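Long-range contacts in putative thioesterase yhdA (Lactococcus lactis subsp. lactis, PDB 3GEK), which is probably a hotdog-fold thioesterase of the PaaI family, perhaps hydrolysing 1,4-dihydroxy-2-naphthoyl-CoA, though its true substrate is unsettled: residues N8-Q13 and K33-D38; M62-I67 and R105-E110; Q77-N82 and S122-V127; N94-L99 and K112-N117. The protein carries 7 engineered substitutions. All blocks are in the same frame, centred on the assembly; numbering follows the deposited sequence.

Interaction 1. Residues N8-Q13 and K33-D38; sequences NITDFQ and KMILSD
Lys33 runs extended as far as CE and then bends at its last torsion (chi4 69°), turning NZ onto Asp11, whose carboxylate is swung beside its own backbone N (chi1 -64°). Lys33 NZ thereby lies 2.8 Å from Asp11 OD2 in a salt bridge that uses the anti lone pair, the one directed away from OD1. A leucine in place of Lys33 would probably leave the Asp11 carboxylate without its charge partner and freer to turn. Close by, the backbones are firmly paired: Thr10 N gives a nearly straight bond (173°) to Lys33 O at 2.7 Å, and Lys33 N returns one to Thr10 O at 2.9 Å. Ile35 N to Asn8 O, at 3.2 Å, is the longest of the three backbone bonds. This is how the short strand 9-10 joins the antiparallel sheet of the hotdog fold: it pairs with the end of strand 28-35, after which the chain turns a corner at Asp11 and enters strand 12-16, which pairs with the same strand. On the face shared by Ile9 and Met34, a selenomethionine, Ile9 CD1 rests 3.8 Å from Met34 SE, and both side chains meet Leu55 of helix 49-68. On the Thr10 side, Ile35 CD1 is modelled rather close to Thr10 OG1, at 3.1 Å, while Asn8 ND2 approaches Ile35 CB at 3.4 Å. A water accepts from Asn8 ND2 and donates to Ile35 O, at 2.7 Å from the latter.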
loop_
_atom_site.group_PDB
_atom_site.type_symbol
_atom_site.label_atom_id
_atom_site.label_comp_id
_atom_site.label_asym_id
_atom_site.label_seq_id
_atom_site.Cartn_x
_atom_site.Cartn_y
_atom_site.Cartn_z
ATOM N N ASN A 8 25.576 1.345 -0.832
ATOM C CA ASN A 8 26.316 2.613 -0.823
ATOM C C ASN A 8 25.417 3.803 -0.453
ATOM O O ASN A 8 25.281 4.763 -1.215
ATOM C CB ASN A 8 27.027 2.836 -2.172
ATOM C CG ASN A 8 28.197 3.810 -2.077
ATOM O OD1 ASN A 8 28.527 4.324 -1.007
ATOM N ND2 ASN A 8 28.833 4.062 -3.212
ATOM N N ILE A 9 24.791 3.713 0.717
ATOM C CA ILE A 9 24.011 4.819 1.274
ATOM C C ILE A 9 24.973 5.859 1.854
ATOM O O ILE A 9 25.798 5.537 2.707
ATOM C CB ILE A 9 23.016 4.343 2.376
ATOM C CG1 ILE A 9 22.169 3.144 1.914
ATOM C CG2 ILE A 9 22.146 5.492 2.880
ATOM C CD1 ILE A 9 21.651 3.216 0.491
ATOM N N THR A 10 24.867 7.098 1.380
ATOM C CA THR A 10 25.763 8.177 1.800
ATOM C C THR A 10 24.994 9.351 2.425
ATOM O O THR A 10 23.779 9.456 2.278
ATOM C CB THR A 10 26.604 8.702 0.612
ATOM O OG1 THR A 10 26.922 7.623 -0.271
ATOM C CG2 THR A 10 27.899 9.323 1.096
ATOM N N ASP A 11 25.724 10.226 3.117
ATOM C CA ASP A 11 25.204 11.500 3.620
ATOM C C ASP A 11 23.927 11.348 4.458
ATOM O O ASP A 11 23.026 12.182 4.366
ATOM C CB ASP A 11 24.956 12.488 2.460
ATOM C CG ASP A 11 26.235 12.898 1.727
ATOM O OD1 ASP A 11 27.355 12.581 2.192
ATOM O OD2 ASP A 11 26.113 13.555 0.671
ATOM N N PHE A 12 23.846 10.287 5.260
ATOM C CA PHE A 12 22.667 10.073 6.098
ATOM C C PHE A 12 22.636 11.083 7.240
ATOM O O PHE A 12 23.619 11.239 7.961
ATOM C CB PHE A 12 22.586 8.637 6.643
ATOM C CG PHE A 12 21.402 8.403 7.563
ATOM C CD1 PHE A 12 20.119 8.234 7.044
ATOM C CD2 PHE A 12 21.571 8.365 8.945
ATOM C CE1 PHE A 12 19.022 8.028 7.886
ATOM C CE2 PHE A 12 20.476 8.159 9.796
ATOM C CZ PHE A 12 19.203 7.995 9.261
ATOM N N GLN A 13 21.510 11.777 7.373
ATOM C CA GLN A 13 21.259 12.666 8.511
ATOM C C GLN A 13 19.777 12.728 8.850
ATOM O O GLN A 13 18.927 12.815 7.962
ATOM C CB GLN A 13 21.843 14.073 8.293
ATOM C CG GLN A 13 21.451 14.758 6.989
ATOM C CD GLN A 13 22.350 15.944 6.641
ATOM O OE1 GLN A 13 23.568 15.905 6.840
ATOM N NE2 GLN A 13 21.746 17.003 6.108
ATOM N N LYS A 33 21.695 9.969 0.400
ATOM C CA LYS A 33 21.943 9.734 -1.009
ATOM C C LYS A 33 22.315 8.271 -1.180
ATOM O O LYS A 33 22.818 7.637 -0.246
ATOM C CB LYS A 33 23.071 10.633 -1.530
ATOM C CG LYS A 33 22.786 12.122 -1.429
ATOM C CD LYS A 33 23.791 12.950 -2.207
ATOM C CE LYS A 33 23.576 14.446 -1.979
ATOM N NZ LYS A 33 23.934 14.858 -0.588
HETATM N N MSE A 34 22.047 7.735 -2.363
HETATM C CA MSE A 34 22.543 6.419 -2.727
HETATM C C MSE A 34 23.311 6.511 -4.039
HETATM O O MSE A 34 22.743 6.865 -5.071
HETATM C CB MSE A 34 21.402 5.407 -2.833
HETATM C CG MSE A 34 21.863 4.018 -3.257
HETATM SE SE MSE A 34 20.465 2.687 -3.053
HETATM C CE MSE A 34 19.359 3.189 -4.595
ATOM N N ILE A 35 24.589 6.196 -3.982
ATOM C CA ILE A 35 25.465 6.265 -5.149
ATOM C C ILE A 35 25.352 4.988 -5.981
ATOM O O ILE A 35 25.627 3.895 -5.490
ATOM C CB ILE A 35 26.934 6.493 -4.744
ATOM C CG1 ILE A 35 27.033 7.605 -3.690
ATOM C CG2 ILE A 35 27.792 6.790 -5.981
ATOM C CD1 ILE A 35 28.408 7.720 -3.041
ATOM N N LEU A 36 24.970 5.149 -7.244
ATOM C CA LEU A 36 24.629 4.014 -8.108
ATOM C C LEU A 36 25.807 3.438 -8.887
ATOM O O LEU A 36 26.676 4.168 -9.370
ATOM C CB LEU A 36 23.482 4.384 -9.068
ATOM C CG LEU A 36 22.222 4.994 -8.427
ATOM C CD1 LEU A 36 21.230 5.464 -9.481
ATOM C CD2 LEU A 36 21.561 4.017 -7.478
ATOM N N SER A 37 25.816 2.110 -8.980
ATOM C CA SER A 37 26.675 1.353 -9.892
ATOM C C SER A 37 25.816 0.273 -10.539
ATOM O O SER A 37 24.591 0.292 -10.396
ATOM C CB SER A 37 27.833 0.705 -9.133
ATOM O OG SER A 37 27.365 -0.340 -8.296
ATOM N N ASP A 38 26.458 -0.671 -11.230
ATOM C CA ASP A 38 25.777 -1.812 -11.852
ATOM C C ASP A 38 25.078 -2.699 -10.827
ATOM O O ASP A 38 24.121 -3.399 -11.156
ATOM C CB ASP A 38 26.759 -2.655 -12.673
ATOM C CG ASP A 38 27.819 -3.339 -11.809
ATOM O OD1 ASP A 38 27.833 -4.595 -11.775
ATOM O OD2 ASP A 38 28.634 -2.629 -11.170
HETATM O O HOH W 1 28.080 2.803 -5.837
#

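Interaction 2. Residues M62-I67 and R105-E110; sequences MASNAI and RNHVWE
Ser64 OG is the polar centre of this helix-on-strand contact, with both aromatic side chains of the strand converging on it. Trp109 NE1 donates to Ser64 OG over 2.9 Å, almost straight at 173°, and the oxygen sits at the indole edge only 3° out of the ring plane. His107 ND1 forms a second hydrogen bond with Ser64 OG, at 2.8 Å, the hydroxyl again lying near the imidazole plane at its edge. The serine oxygen is placed there by its first torsion (chi1 -79°), which sets it beside the backbone N; Asn128 ND2 is a further partner. His107 NE2 bonds to Asn102 OD1, so both ring nitrogens are engaged and the rotation of the imidazole is fixed. Around the six-membered ring of Trp109 the packing is close: Ala63 CB lies 3.5 Å from Trp109 CZ2, and Ile67 CD1 reaches that same carbon at 3.6 Å, approaching at the ring edge. Phe30 meets the indole edge-to-face. The looser part is the other branch of Ile67, a partly exposed residue: its CG2 comes no nearer than 4.3 Å to His107 CE1. The axes of helix segment 62-67 and strand segment 106-110 pass 10.1 Å apart, a separation bridged by Ser64, His107 and Trp109. This is the central arrangement of the hotdog fold, in which a long helix, here 49-68, is wrapped by a curved antiparallel sheet.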
loop_
_atom_site.group_PDB
_atom_site.type_symbol
_atom_site.label_atom_id
_atom_site.label_comp_id
_atom_site.label_asym_id
_atom_site.label_seq_id
_atom_site.Cartn_x
_atom_site.Cartn_y
_atom_site.Cartn_z
HETATM N N MSE A 62 17.012 3.422 10.089
HETATM C CA MSE A 62 18.130 4.184 10.653
HETATM C C MSE A 62 17.631 5.461 11.334
HETATM O O MSE A 62 18.059 5.783 12.436
HETATM C CB MSE A 62 19.148 4.543 9.568
HETATM C CG MSE A 62 19.850 3.361 8.906
HETATM SE SE MSE A 62 21.032 3.938 7.453
HETATM C CE MSE A 62 22.458 4.680 8.557
ATOM N N ALA A 63 16.733 6.162 10.670
ATOM C CA ALA A 63 16.113 7.385 11.187
ATOM C C ALA A 63 15.312 7.133 12.462
ATOM O O ALA A 63 15.456 7.872 13.438
ATOM C CB ALA A 63 15.227 8.026 10.118
ATOM N N SER A 64 14.481 6.091 12.448
ATOM C CA SER A 64 13.689 5.699 13.615
ATOM C C SER A 64 14.572 5.377 14.821
ATOM O O SER A 64 14.304 5.850 15.925
ATOM C CB SER A 64 12.788 4.508 13.290
ATOM O OG SER A 64 11.633 4.906 12.571
ATOM N N ASN A 65 15.622 4.586 14.599
ATOM C CA ASN A 65 16.577 4.228 15.652
ATOM C C ASN A 65 17.305 5.434 16.244
ATOM O O ASN A 65 17.486 5.519 17.459
ATOM C CB ASN A 65 17.586 3.190 15.146
ATOM C CG ASN A 65 16.990 1.798 15.036
ATOM O OD1 ASN A 65 15.914 1.523 15.567
ATOM N ND2 ASN A 65 17.696 0.909 14.349
ATOM N N ALA A 66 17.704 6.364 15.377
ATOM C CA ALA A 66 18.334 7.617 15.797
ATOM C C ALA A 66 17.418 8.490 16.667
ATOM O O ALA A 66 17.872 9.078 17.646
ATOM C CB ALA A 66 18.811 8.386 14.586
ATOM N N ILE A 67 16.136 8.566 16.305
ATOM C CA ILE A 67 15.128 9.304 17.078
ATOM C C ILE A 67 14.921 8.689 18.469
ATOM O O ILE A 67 14.864 9.406 19.470
ATOM C CB ILE A 67 13.770 9.371 16.323
ATOM C CG1 ILE A 67 13.891 10.245 15.069
ATOM C CG2 ILE A 67 12.648 9.889 17.234
ATOM C CD1 ILE A 67 12.710 10.134 14.122
ATOM N N ARG A 105 4.094 2.742 19.348
ATOM C CA ARG A 105 4.473 1.421 18.832
ATOM C C ARG A 105 4.896 1.417 17.354
ATOM O O ARG A 105 5.545 0.473 16.889
ATOM C CB ARG A 105 3.311 0.441 19.035
ATOM C CG ARG A 105 1.976 0.934 18.482
ATOM C CD ARG A 105 0.801 0.390 19.281
ATOM N NE ARG A 105 -0.352 1.287 19.223
ATOM C CZ ARG A 105 -0.609 2.248 20.108
ATOM N NH1 ARG A 105 0.202 2.455 21.139
ATOM N NH2 ARG A 105 -1.685 3.009 19.961
ATOM N N ASN A 106 4.492 2.455 16.616
ATOM C CA ASN A 106 4.790 2.572 15.183
ATOM C C ASN A 106 5.343 3.937 14.767
ATOM O O ASN A 106 4.898 4.967 15.269
ATOM C CB ASN A 106 3.536 2.290 14.349
ATOM C CG ASN A 106 3.125 0.824 14.366
ATOM O OD1 ASN A 106 1.943 0.505 14.217
ATOM N ND2 ASN A 106 4.093 -0.073 14.535
ATOM N N HIS A 107 6.307 3.937 13.848
ATOM C CA HIS A 107 6.674 5.147 13.109
ATOM C C HIS A 107 6.169 5.011 11.682
ATOM O O HIS A 107 6.331 3.956 11.070
ATOM C CB HIS A 107 8.189 5.378 13.086
ATOM C CG HIS A 107 8.741 5.988 14.340
ATOM N ND1 HIS A 107 10.089 6.011 14.618
ATOM C CD2 HIS A 107 8.129 6.583 15.393
ATOM C CE1 HIS A 107 10.288 6.601 15.784
ATOM N NE2 HIS A 107 9.113 6.955 16.277
ATOM N N VAL A 108 5.554 6.067 11.157
ATOM C CA VAL A 108 5.127 6.078 9.756
ATOM C C VAL A 108 5.895 7.159 9.012
ATOM O O VAL A 108 5.741 8.352 9.300
ATOM C CB VAL A 108 3.603 6.296 9.598
ATOM C CG1 VAL A 108 3.188 6.154 8.144
ATOM C CG2 VAL A 108 2.818 5.320 10.475
ATOM N N TRP A 109 6.736 6.732 8.072
ATOM C CA TRP A 109 7.572 7.649 7.285
ATOM C C TRP A 109 7.033 7.835 5.882
ATOM O O TRP A 109 6.650 6.865 5.218
ATOM C CB TRP A 109 9.007 7.125 7.175
ATOM C CG TRP A 109 9.795 7.216 8.431
ATOM C CD1 TRP A 109 9.985 6.228 9.352
ATOM C CD2 TRP A 109 10.520 8.358 8.910
ATOM N NE1 TRP A 109 10.786 6.683 10.375
ATOM C CE2 TRP A 109 11.124 7.987 10.129
ATOM C CE3 TRP A 109 10.720 9.656 8.422
ATOM C CZ2 TRP A 109 11.909 8.872 10.880
ATOM C CZ3 TRP A 109 11.505 10.535 9.166
ATOM C CH2 TRP A 109 12.091 10.135 10.380
ATOM N N GLU A 110 7.011 9.085 5.433
ATOM C CA GLU A 110 6.734 9.409 4.044
ATOM C C GLU A 110 8.070 9.720 3.370
ATOM O O GLU A 110 8.760 10.676 3.748
ATOM C CB GLU A 110 5.797 10.608 3.969
ATOM C CG GLU A 110 5.552 11.171 2.578
ATOM C CD GLU A 110 4.931 12.554 2.645
ATOM O OE1 GLU A 110 3.718 12.654 2.944
ATOM O OE2 GLU A 110 5.665 13.547 2.415
#

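Interaction 3. Residues Q77-N82 and S122-V127; sequences QSINAN and SQITVV. Engineered in segment 77-82: Asn80 (natural residue Ser).
The flat groups that matter between Gln77-Ser78 and Val127 are peptide units. Val127 O is met in its carbonyl plane by two donors, Gln77 N at 2.9 Å and Ser78 N at 3.1 Å, the second on a lone pair. Two residues facing one make this a classic beta bulge, set in the antiparallel pairing of strands 73-83 and 120-131 of the hotdog sheet. The return bond differs: Val127 N comes to Ser78 O from above that carbonyl's plane, 37° out of it. Beyond the bulge the ladder is regular, and Thr125 N donates to Asn80 O at 2.8 Å; Asn80 is an engineered residue. On the helix-facing side Ile124 crosses Ile79 obliquely. Ile79 holds CG1 anti to its backbone N (chi1 -166°), and its CD1 meets Ile124 CG2 at 3.7 Å. An alanine in place of Ile124 would probably open a gap beside Ile79 and Ala81 and leave Ala56 of helix 49-68 less well covered. Residues 78-82 also pair, antiparallel, with a strand of the fourth subunit, so the sheet continues across the interface. The second branch of Ile124 touches the same strand as the first, 73-83, with CG1 lying 3.6 Å from Ala81 CB.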
loop_
_atom_site.group_PDB
_atom_site.type_symbol
_atom_site.label_atom_id
_atom_site.label_comp_id
_atom_site.label_asym_id
_atom_site.label_seq_id
_atom_site.Cartn_x
_atom_site.Cartn_y
_atom_site.Cartn_z
ATOM N N GLN A 77 7.742 -3.126 9.259
ATOM C CA GLN A 77 6.470 -3.833 9.363
ATOM C C GLN A 77 5.711 -3.776 8.035
ATOM O O GLN A 77 5.101 -4.759 7.608
ATOM C CB GLN A 77 5.631 -3.218 10.490
ATOM C CG GLN A 77 4.204 -3.733 10.608
ATOM C CD GLN A 77 3.483 -3.181 11.829
ATOM O OE1 GLN A 77 3.914 -3.384 12.965
ATOM N NE2 GLN A 77 2.370 -2.491 11.598
ATOM N N SER A 78 5.765 -2.617 7.389
ATOM C CA SER A 78 4.986 -2.343 6.188
ATOM C C SER A 78 5.728 -1.423 5.249
ATOM O O SER A 78 6.455 -0.530 5.687
ATOM C CB SER A 78 3.663 -1.664 6.550
ATOM O OG SER A 78 2.586 -2.514 6.258
ATOM N N ILE A 79 5.509 -1.630 3.956
ATOM C CA ILE A 79 6.105 -0.784 2.941
ATOM C C ILE A 79 5.204 -0.742 1.705
ATOM O O ILE A 79 4.770 -1.783 1.201
ATOM C CB ILE A 79 7.587 -1.218 2.627
ATOM C CG1 ILE A 79 8.347 -0.141 1.833
ATOM C CG2 ILE A 79 7.649 -2.603 1.977
ATOM C CD1 ILE A 79 8.180 -0.222 0.327
ATOM N N ASN A 80 4.898 0.470 1.253
ATOM C CA ASN A 80 4.188 0.670 -0.007
ATOM C C ASN A 80 4.973 1.623 -0.894
ATOM O O ASN A 80 5.393 2.690 -0.441
ATOM C CB ASN A 80 2.791 1.254 0.230
ATOM C CG ASN A 80 1.957 1.293 -1.043
ATOM O OD1 ASN A 80 1.368 0.291 -1.431
ATOM N ND2 ASN A 80 1.900 2.449 -1.689
ATOM N N ALA A 81 5.153 1.244 -2.155
ATOM C CA ALA A 81 5.887 2.074 -3.098
ATOM C C ALA A 81 5.164 2.225 -4.421
ATOM O O ALA A 81 4.536 1.289 -4.912
ATOM C CB ALA A 81 7.282 1.521 -3.326
ATOM N N ASN A 82 5.261 3.423 -4.980
ATOM C CA ASN A 82 4.818 3.699 -6.330
ATOM C C ASN A 82 6.023 4.224 -7.095
ATOM O O ASN A 82 6.618 5.224 -6.693
ATOM C CB ASN A 82 3.688 4.729 -6.324
ATOM C CG ASN A 82 2.393 4.168 -5.770
ATOM O OD1 ASN A 82 1.696 3.409 -6.445
ATOM N ND2 ASN A 82 2.065 4.536 -4.533
ATOM N N SER A 122 10.428 7.674 -7.110
ATOM C CA SER A 122 9.547 6.782 -6.365
ATOM C C SER A 122 9.039 7.444 -5.090
ATOM O O SER A 122 9.784 8.126 -4.394
ATOM C CB SER A 122 10.270 5.476 -6.016
ATOM O OG SER A 122 10.756 4.835 -7.186
ATOM N N GLN A 123 7.757 7.252 -4.808
ATOM C CA GLN A 123 7.145 7.687 -3.557
ATOM C C GLN A 123 6.905 6.434 -2.718
ATOM O O GLN A 123 6.339 5.450 -3.201
ATOM C CB GLN A 123 5.827 8.405 -3.843
ATOM C CG GLN A 123 4.975 8.697 -2.607
ATOM C CD GLN A 123 5.176 10.097 -2.052
ATOM O OE1 GLN A 123 5.959 10.892 -2.582
ATOM N NE2 GLN A 123 4.450 10.413 -0.987
ATOM N N ILE A 124 7.354 6.465 -1.467
ATOM C CA ILE A 124 7.360 5.276 -0.623
ATOM C C ILE A 124 6.930 5.630 0.796
ATOM O O ILE A 124 7.375 6.641 1.359
ATOM C CB ILE A 124 8.763 4.607 -0.600
ATOM C CG1 ILE A 124 9.216 4.260 -2.027
ATOM C CG2 ILE A 124 8.776 3.380 0.328
ATOM C CD1 ILE A 124 10.510 3.478 -2.126
ATOM N N THR A 125 6.043 4.807 1.351
ATOM C CA THR A 125 5.659 4.915 2.755
ATOM C C THR A 125 6.145 3.678 3.501
ATOM O O THR A 125 5.944 2.549 3.044
ATOM C CB THR A 125 4.127 5.074 2.924
ATOM O OG1 THR A 125 3.702 6.268 2.258
ATOM C CG2 THR A 125 3.755 5.192 4.400
ATOM N N VAL A 126 6.808 3.904 4.630
ATOM C CA VAL A 126 7.304 2.816 5.468
ATOM C C VAL A 126 6.707 2.911 6.865
ATOM O O VAL A 126 6.768 3.970 7.506
ATOM C CB VAL A 126 8.862 2.833 5.586
ATOM C CG1 VAL A 126 9.340 1.718 6.497
ATOM C CG2 VAL A 126 9.518 2.719 4.215
ATOM N N VAL A 127 6.131 1.808 7.329
ATOM C CA VAL A 127 5.710 1.689 8.716
ATOM C C VAL A 127 6.724 0.814 9.457
ATOM O O VAL A 127 6.973 -0.324 9.055
ATOM C CB VAL A 127 4.287 1.075 8.854
ATOM C CG1 VAL A 127 3.861 1.025 10.309
ATOM C CG2 VAL A 127 3.275 1.846 8.016
#

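Interaction 4. Residues N94-L99 and K112-N117; sequences NARGLL and KITDEN. Engineered in segment 94-99: Arg96 (natural residue Cys).
Asn94 and Thr114 exchange the tightest pair of backbone bonds: Asn94 N to Thr114 O at 2.8 Å and Thr114 N to Asn94 O at 2.9 Å. Two residues along, Lys112 N donates to Arg96 O at 2.9 Å, and Arg96 N to Lys112 O is somewhat longer. Arg96 is an engineered residue; its side chain runs extended from CG to NE, and its NH1 forms a salt bridge with Glu118, just beyond the segment. A water donates to Lys112 O and is only weakly held by Arg96 NH1. Thr114 CG2 is the packing element on this face, lying 3.3 Å from Asn94 OD1 and 3.5 Å from Arg96 NH1. Asn94 CB rests over one face of the guanidinium, 3.7 Å above its plane and offset toward the rim. Ala95 and Ile113 lie on the opposite face of the sheet, toward helix 49-68, with Ala95 CB and Ile113 CG1 4.3 Å apart. After the pairing ends, Asp115 OD1 accepts from Asn117 N in an Asx turn. The register of this hotdog hairpin therefore rests on main-chain bonds, while Arg96, Lys112 and Glu116 find their salt-bridge partners, Glu118, Glu110 and Lys87, outside the two segments.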
loop_
_atom_site.group_PDB
_atom_site.type_symbol
_atom_site.label_atom_id
_atom_site.label_comp_id
_atom_site.label_asym_id
_atom_site.label_seq_id
_atom_site.Cartn_x
_atom_site.Cartn_y
_atom_site.Cartn_z
ATOM N N ASN A 94 18.457 10.749 -4.267
ATOM C CA ASN A 94 18.205 11.195 -2.904
ATOM C C ASN A 94 17.042 10.432 -2.306
ATOM O O ASN A 94 16.073 10.133 -2.997
ATOM C CB ASN A 94 17.869 12.685 -2.878
ATOM C CG ASN A 94 18.915 13.526 -3.540
ATOM O OD1 ASN A 94 18.740 13.978 -4.674
ATOM N ND2 ASN A 94 20.022 13.741 -2.845
ATOM N N ALA A 95 17.150 10.103 -1.025
ATOM C CA ALA A 95 16.014 9.594 -0.268
ATOM C C ALA A 95 15.781 10.545 0.897
ATOM O O ALA A 95 16.674 10.758 1.724
ATOM C CB ALA A 95 16.272 8.177 0.224
ATOM N N ARG A 96 14.594 11.144 0.932
ATOM C CA ARG A 96 14.247 12.113 1.971
ATOM C C ARG A 96 12.965 11.662 2.634
ATOM O O ARG A 96 12.014 11.253 1.954
ATOM C CB ARG A 96 14.067 13.518 1.388
ATOM C CG ARG A 96 15.312 14.089 0.733
ATOM C CD ARG A 96 15.117 15.557 0.420
ATOM N NE ARG A 96 16.294 16.161 -0.202
ATOM C CZ ARG A 96 16.506 16.226 -1.514
ATOM N NH1 ARG A 96 15.625 15.719 -2.366
ATOM N NH2 ARG A 96 17.606 16.805 -1.976
ATOM N N GLY A 97 12.953 11.720 3.960
ATOM C CA GLY A 97 11.838 11.223 4.739
ATOM C C GLY A 97 11.192 12.299 5.581
ATOM O O GLY A 97 11.855 13.230 6.027
ATOM N N LEU A 98 9.887 12.158 5.774
ATOM C CA LEU A 98 9.125 12.957 6.716
ATOM C C LEU A 98 8.367 12.008 7.635
ATOM O O LEU A 98 7.654 11.124 7.163
ATOM C CB LEU A 98 8.139 13.865 5.969
ATOM C CG LEU A 98 7.095 14.635 6.786
ATOM C CD1 LEU A 98 7.760 15.674 7.679
ATOM C CD2 LEU A 98 6.074 15.302 5.873
ATOM N N LEU A 99 8.520 12.182 8.942
ATOM C CA LEU A 99 7.791 11.350 9.884
ATOM C C LEU A 99 6.351 11.852 10.028
ATOM O O LEU A 99 6.108 12.925 10.572
ATOM C CB LEU A 99 8.512 11.293 11.234
ATOM C CG LEU A 99 7.945 10.377 12.322
ATOM C CD1 LEU A 99 8.076 8.912 11.933
ATOM C CD2 LEU A 99 8.653 10.648 13.641
ATOM N N LYS A 112 10.376 10.271 -0.170
ATOM C CA LYS A 112 10.459 10.587 -1.583
ATOM C C LYS A 112 11.845 10.248 -2.123
ATOM O O LYS A 112 12.858 10.701 -1.595
ATOM C CB LYS A 112 10.108 12.059 -1.830
ATOM C CG LYS A 112 8.658 12.404 -1.487
ATOM C CD LYS A 112 8.276 13.794 -1.974
ATOM C CE LYS A 112 6.974 14.274 -1.338
ATOM N NZ LYS A 112 7.107 14.460 0.146
ATOM N N ILE A 113 11.877 9.421 -3.163
ATOM C CA ILE A 113 13.121 9.117 -3.852
ATOM C C ILE A 113 13.182 9.928 -5.133
ATOM O O ILE A 113 12.293 9.859 -5.981
ATOM C CB ILE A 113 13.294 7.603 -4.097
ATOM C CG1 ILE A 113 13.402 6.889 -2.735
ATOM C CG2 ILE A 113 14.529 7.319 -4.981
ATOM C CD1 ILE A 113 13.159 5.433 -2.791
ATOM N N THR A 114 14.256 10.698 -5.249
ATOM C CA THR A 114 14.358 11.752 -6.227
ATOM C C THR A 114 15.713 11.636 -6.935
ATOM O O THR A 114 16.683 11.166 -6.342
ATOM C CB THR A 114 14.179 13.111 -5.498
ATOM O OG1 THR A 114 13.255 13.942 -6.206
ATOM C CG2 THR A 114 15.489 13.829 -5.295
ATOM N N ASP A 115 15.785 12.031 -8.204
ATOM C CA ASP A 115 17.074 12.014 -8.890
ATOM C C ASP A 115 17.859 13.302 -8.613
ATOM O O ASP A 115 17.400 14.162 -7.863
ATOM C CB ASP A 115 16.934 11.693 -10.391
ATOM C CG ASP A 115 16.310 12.824 -11.203
ATOM O OD1 ASP A 115 16.122 13.949 -10.689
ATOM O OD2 ASP A 115 16.015 12.575 -12.389
ATOM N N GLU A 116 19.041 13.423 -9.208
ATOM C CA GLU A 116 19.907 14.580 -8.975
ATOM C C GLU A 116 19.309 15.918 -9.453
ATOM O O GLU A 116 19.796 16.991 -9.081
ATOM C CB GLU A 116 21.319 14.351 -9.550
ATOM C CG GLU A 116 21.397 13.695 -10.929
ATOM C CD GLU A 116 21.280 12.174 -10.875
ATOM O OE1 GLU A 116 20.141 11.675 -10.837
ATOM O OE2 GLU A 116 22.321 11.477 -10.891
ATOM N N ASN A 117 18.246 15.845 -10.255
ATOM C CA ASN A 117 17.536 17.034 -10.727
ATOM C C ASN A 117 16.241 17.279 -9.954
ATOM O O ASN A 117 15.419 18.107 -10.352
ATOM C CB ASN A 117 17.239 16.924 -12.228
ATOM C CG ASN A 117 18.492 16.935 -13.076
ATOM O OD1 ASN A 117 19.269 17.894 -13.059
ATOM N ND2 ASN A 117 18.692 15.864 -13.834
HETATM O O HOH W 2 13.945 13.204 -2.173
#

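All four contacts reach one curled antiparallel sheet, and interaction 2 joins it to helix 49-68. Interactions 2 and 4 both use strand 106-115 and meet where Glu110 N lies 2.8 Å from Leu98 O, a probable hydrogen bond. Strand 120-131 ties interaction 3 to the same strand: Trp109 N to Val126 O and Ser122 O to Ile113 N, each 2.8 Å, are probable hydrogen bonds, so interaction 3 borders both. Interaction 1 lies on the other side of strand 92-102, its centre about 12 Å from that of interaction 4, and Lys33 CG packs on Asn94 ND2. It also reaches interaction 2, where Phe12 CZ lies 3.4 Å from Ala63 N. Interactions 2 and 3 extend to other subunits.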